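Gdp-l-fucose synthetase (Naegleria fowleri, PDB 6AQZ) binds NADP and probably catalyses the NADPH-dependent final step of GDP-L-fucose synthesis from a GDP-4-keto-6-deoxymannose intermediate. Local coordinates at residues A[211-225]-A[275-287]. Numbering follows the deposited sequence.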
# COMPACT_ATOMS: atom_id res chain seq x y z
N LEU A 211 18.61 -26.61 0.28
CA LEU A 211 19.45 -27.60 -0.38
C LEU A 211 20.60 -28.03 0.52
O LEU A 211 20.99 -29.20 0.54
CB LEU A 211 19.97 -27.06 -1.70
CG LEU A 211 18.91 -27.04 -2.79
CD1 LEU A 211 19.49 -26.49 -4.07
CD2 LEU A 211 18.31 -28.42 -3.01
N MET A 212 21.15 -27.09 1.31
CA MET A 212 22.22 -27.43 2.24
C MET A 212 21.74 -28.40 3.31
O MET A 212 22.42 -29.39 3.60
CB MET A 212 22.79 -26.18 2.90
CG MET A 212 23.72 -25.42 2.00
SD MET A 212 24.45 -23.99 2.82
CE MET A 212 25.38 -23.33 1.45
N HIS A 213 20.57 -28.14 3.88
CA HIS A 213 20.05 -29.03 4.91
C HIS A 213 19.69 -30.39 4.32
O HIS A 213 19.90 -31.43 4.96
CB HIS A 213 18.82 -28.40 5.57
CG HIS A 213 18.45 -29.04 6.88
ND1 HIS A 213 17.30 -28.70 7.57
CD2 HIS A 213 19.06 -30.00 7.61
CE1 HIS A 213 17.23 -29.42 8.67
NE2 HIS A 213 18.29 -30.21 8.72
N LYS A 214 19.16 -30.38 3.10
CA LYS A 214 18.85 -31.62 2.40
C LYS A 214 20.10 -32.45 2.15
O LYS A 214 20.10 -33.67 2.36
CB LYS A 214 18.16 -31.29 1.07
CG LYS A 214 16.73 -31.76 0.97
CD LYS A 214 15.83 -30.66 0.48
CE LYS A 214 15.22 -31.01 -0.88
NZ LYS A 214 14.93 -32.47 -0.94
N CYS A 215 21.18 -31.79 1.73
CA CYS A 215 22.43 -32.51 1.47
C CYS A 215 22.98 -33.08 2.77
O CYS A 215 23.52 -34.20 2.79
CB CYS A 215 23.43 -31.58 0.78
SG CYS A 215 24.92 -32.42 0.13
N TYR A 216 22.89 -32.30 3.85
CA TYR A 216 23.30 -32.77 5.17
C TYR A 216 22.54 -34.02 5.58
O TYR A 216 23.14 -34.98 6.08
CB TYR A 216 23.11 -31.65 6.19
CG TYR A 216 23.49 -32.01 7.61
CD1 TYR A 216 22.55 -32.61 8.46
CD2 TYR A 216 24.75 -31.74 8.13
CE1 TYR A 216 22.87 -32.94 9.77
CE2 TYR A 216 25.08 -32.06 9.44
CZ TYR A 216 24.14 -32.67 10.25
OH TYR A 216 24.46 -32.99 11.56
N LYS A 217 21.21 -34.04 5.38
CA LYS A 217 20.43 -35.22 5.73
C LYS A 217 20.83 -36.43 4.90
O LYS A 217 20.93 -37.55 5.43
CB LYS A 217 18.93 -34.93 5.57
CG LYS A 217 18.31 -33.96 6.60
CD LYS A 217 16.84 -33.58 6.22
CE LYS A 217 16.26 -32.48 7.13
NZ LYS A 217 14.78 -32.29 6.97
N ALA A 218 21.10 -36.22 3.62
CA ALA A 218 21.49 -37.30 2.73
C ALA A 218 22.83 -37.91 3.13
O ALA A 218 23.01 -39.13 3.04
CB ALA A 218 21.56 -36.78 1.29
N GLN A 219 23.76 -37.08 3.60
CA GLN A 219 25.06 -37.59 4.00
C GLN A 219 24.96 -38.39 5.31
O GLN A 219 25.55 -39.47 5.44
CB GLN A 219 26.04 -36.42 4.16
CG GLN A 219 27.46 -36.85 4.49
CD GLN A 219 28.47 -35.71 4.35
OE1 GLN A 219 28.35 -34.66 5.00
NE2 GLN A 219 29.48 -35.92 3.51
N GLN A 220 24.20 -37.88 6.27
CA GLN A 220 24.07 -38.53 7.57
C GLN A 220 23.25 -39.82 7.46
O GLN A 220 23.61 -40.85 8.07
CB GLN A 220 23.45 -37.55 8.56
CG GLN A 220 23.18 -38.10 9.92
CD GLN A 220 24.03 -37.46 11.00
OE1 GLN A 220 24.35 -36.27 10.92
NE2 GLN A 220 24.40 -38.25 12.01
N ASN A 221 22.21 -39.79 6.63
CA ASN A 221 21.24 -40.88 6.49
C ASN A 221 21.71 -41.98 5.53
O ASN A 221 21.32 -43.14 5.69
CB ASN A 221 19.90 -40.31 6.02
N GLY A 222 22.43 -41.63 4.48
CA GLY A 222 22.83 -42.59 3.48
C GLY A 222 21.99 -42.52 2.22
O GLY A 222 22.15 -43.37 1.34
N THR A 223 21.13 -41.52 2.11
CA THR A 223 20.14 -41.41 1.06
C THR A 223 20.71 -40.67 -0.15
O THR A 223 21.91 -40.40 -0.24
CB THR A 223 18.89 -40.71 1.60
OG1 THR A 223 19.17 -39.33 1.83
CG2 THR A 223 18.47 -41.35 2.90
N ASP A 224 19.84 -40.40 -1.11
CA ASP A 224 20.19 -39.60 -2.27
C ASP A 224 19.91 -38.13 -1.97
O ASP A 224 19.00 -37.80 -1.20
CB ASP A 224 19.42 -40.05 -3.51
CG ASP A 224 19.94 -41.36 -4.08
OD1 ASP A 224 20.89 -41.94 -3.51
OD2 ASP A 224 19.38 -41.80 -5.11
N PHE A 225 20.74 -37.26 -2.55
CA PHE A 225 20.54 -35.82 -2.51
C PHE A 225 19.55 -35.46 -3.62
O PHE A 225 19.87 -35.60 -4.81
CB PHE A 225 21.89 -35.13 -2.71
CG PHE A 225 21.84 -33.62 -2.62
CD1 PHE A 225 20.81 -32.97 -1.97
CD2 PHE A 225 22.84 -32.85 -3.22
CE1 PHE A 225 20.78 -31.59 -1.91
CE2 PHE A 225 22.81 -31.48 -3.16
CZ PHE A 225 21.78 -30.85 -2.51
N VAL A 275 24.33 -24.78 -8.33
CA VAL A 275 24.32 -24.53 -6.89
C VAL A 275 24.32 -25.86 -6.14
O VAL A 275 25.09 -26.06 -5.19
CB VAL A 275 23.10 -23.66 -6.53
CG1 VAL A 275 22.93 -23.54 -5.03
CG2 VAL A 275 23.21 -22.28 -7.18
N ALA A 276 23.48 -26.79 -6.58
CA ALA A 276 23.38 -28.09 -5.94
C ALA A 276 24.71 -28.84 -5.99
O ALA A 276 25.09 -29.51 -5.02
CB ALA A 276 22.26 -28.90 -6.60
N GLN A 277 25.42 -28.78 -7.14
CA GLN A 277 26.72 -29.43 -7.26
C GLN A 277 27.75 -28.80 -6.34
O GLN A 277 28.54 -29.51 -5.69
CB GLN A 277 27.20 -29.38 -8.71
CG GLN A 277 28.51 -30.10 -8.94
CD GLN A 277 28.38 -31.59 -8.69
OE1 GLN A 277 27.32 -32.17 -8.89
NE2 GLN A 277 29.47 -32.21 -8.25
N THR A 278 27.76 -27.47 -6.26
CA THR A 278 28.70 -26.78 -5.37
C THR A 278 28.43 -27.17 -3.93
O THR A 278 29.37 -27.35 -3.15
CB THR A 278 28.55 -25.27 -5.54
OG1 THR A 278 28.53 -24.96 -6.92
CG2 THR A 278 29.69 -24.53 -4.85
N ILE A 279 27.15 -27.27 -3.57
CA ILE A 279 26.78 -27.72 -2.24
C ILE A 279 27.22 -29.16 -2.04
O ILE A 279 27.77 -29.52 -1.00
CB ILE A 279 25.27 -27.56 -2.03
CG1 ILE A 279 24.90 -26.06 -1.97
CG2 ILE A 279 24.80 -28.34 -0.80
CD1 ILE A 279 23.41 -25.80 -1.90
N LYS A 280 26.99 -29.99 -3.06
CA LYS A 280 27.40 -31.38 -2.98
C LYS A 280 28.90 -31.48 -2.70
O LYS A 280 29.31 -32.13 -1.74
CB LYS A 280 27.03 -32.11 -4.28
CG LYS A 280 27.55 -33.53 -4.32
CD LYS A 280 27.27 -34.24 -5.64
CE LYS A 280 28.14 -35.49 -5.73
NZ LYS A 280 27.57 -36.51 -6.63
N ASP A 281 29.71 -30.76 -3.49
CA ASP A 281 31.16 -30.86 -3.35
C ASP A 281 31.72 -30.12 -2.15
O ASP A 281 32.89 -30.32 -1.82
CB ASP A 281 31.85 -30.32 -4.60
CG ASP A 281 31.53 -31.10 -5.84
OD1 ASP A 281 31.35 -32.34 -5.73
OD2 ASP A 281 31.45 -30.48 -6.92
N ALA A 282 30.89 -29.38 -1.40
CA ALA A 282 31.39 -28.68 -0.22
C ALA A 282 31.13 -29.49 1.04
O ALA A 282 31.89 -29.38 2.01
CB ALA A 282 30.73 -27.31 -0.08
N PHE A 283 30.10 -30.33 1.02
CA PHE A 283 29.89 -31.32 2.05
C PHE A 283 30.76 -32.55 1.84
O PHE A 283 30.86 -33.37 2.77
CB PHE A 283 28.42 -31.74 2.07
CG PHE A 283 27.55 -30.87 2.91
CD1 PHE A 283 27.56 -30.99 4.29
CD2 PHE A 283 26.70 -29.93 2.33
CE1 PHE A 283 26.74 -30.20 5.07
CE2 PHE A 283 25.89 -29.14 3.10
CZ PHE A 283 25.90 -29.27 4.47
N ASN A 284 31.41 -32.66 0.68
CA ASN A 284 32.09 -33.88 0.24
C ASN A 284 31.11 -35.05 0.19
O ASN A 284 31.43 -36.17 0.58
CB ASN A 284 33.30 -34.21 1.11
CG ASN A 284 34.41 -33.19 0.97
OD1 ASN A 284 34.74 -32.77 -0.15
ND2 ASN A 284 34.98 -32.77 2.09
N PHE A 285 29.89 -34.76 -0.28
CA PHE A 285 28.89 -35.80 -0.42
C PHE A 285 29.20 -36.67 -1.63
O PHE A 285 29.32 -36.17 -2.76
CB PHE A 285 27.51 -35.17 -0.55
CG PHE A 285 26.40 -36.15 -0.73
CD1 PHE A 285 25.97 -36.94 0.33
CD2 PHE A 285 25.75 -36.26 -1.95
CE1 PHE A 285 24.93 -37.84 0.17
CE2 PHE A 285 24.71 -37.16 -2.12
CZ PHE A 285 24.30 -37.95 -1.06
N THR A 286 29.28 -38.00 -1.41
CA THR A 286 29.69 -38.95 -2.43
C THR A 286 28.53 -39.77 -3.00
O THR A 286 28.75 -40.59 -3.89
CB THR A 286 30.77 -39.91 -1.88
OG1 THR A 286 30.19 -40.89 -0.99
CG2 THR A 286 31.86 -39.15 -1.15
N GLY A 287 27.31 -39.57 -2.53
CA GLY A 287 26.17 -40.26 -3.09
C GLY A 287 25.63 -39.57 -4.33
O GLY A 287 26.16 -38.56 -4.81
O HOH W 1 28.95 -38.65 1.60
O HOH W 2 30.69 -33.35 5.84
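Phe283 enters helix 211-221 as a knob among Met212, Cys215, Tyr216 and Gln219, where helix 275-283 crosses it at -44°; a flat, broad phenyl can touch all four. Its CE1 lies 4.0 Å from Tyr216 CD2, at the edge of the tyrosine ring. Earlier along the helices, Ile279, being branched, can touch two positions at once: CD1 rests 3.7 Å from Leu211 CB, and CG2, anti to the backbone N (CG1 at chi1 -69°), meets Cys215 CB. Phe285, past Asn284, lies against Ala218 and Phe225, its CE2 3.5 Å from Phe225 CB, while Thr223 O approaches the ring edge. Cys215, slim enough to fit between two phenyl groups, makes oblique sulfur-aromatic contacts, SG standing 4.6 Å from the Phe283 centroid and 4.8 Å from that of Phe285.

The polar contacts lie on the side of Gln219, which is partly exposed. Its long, extended chain carries NE2 to Phe283 O (3.0 Å, 154° at the hydrogen), arriving above the carbonyl plane. A water donates to both Gln219 OE1 and Phe283 O, giving that carbonyl two donors.

Strand 225-228, which begins at Phe225, pairs in parallel with strand 289-292, just past Gly287. Apolar and aromatic packing, edged by one glutamine amide, thus joins two helix-to-strand connections.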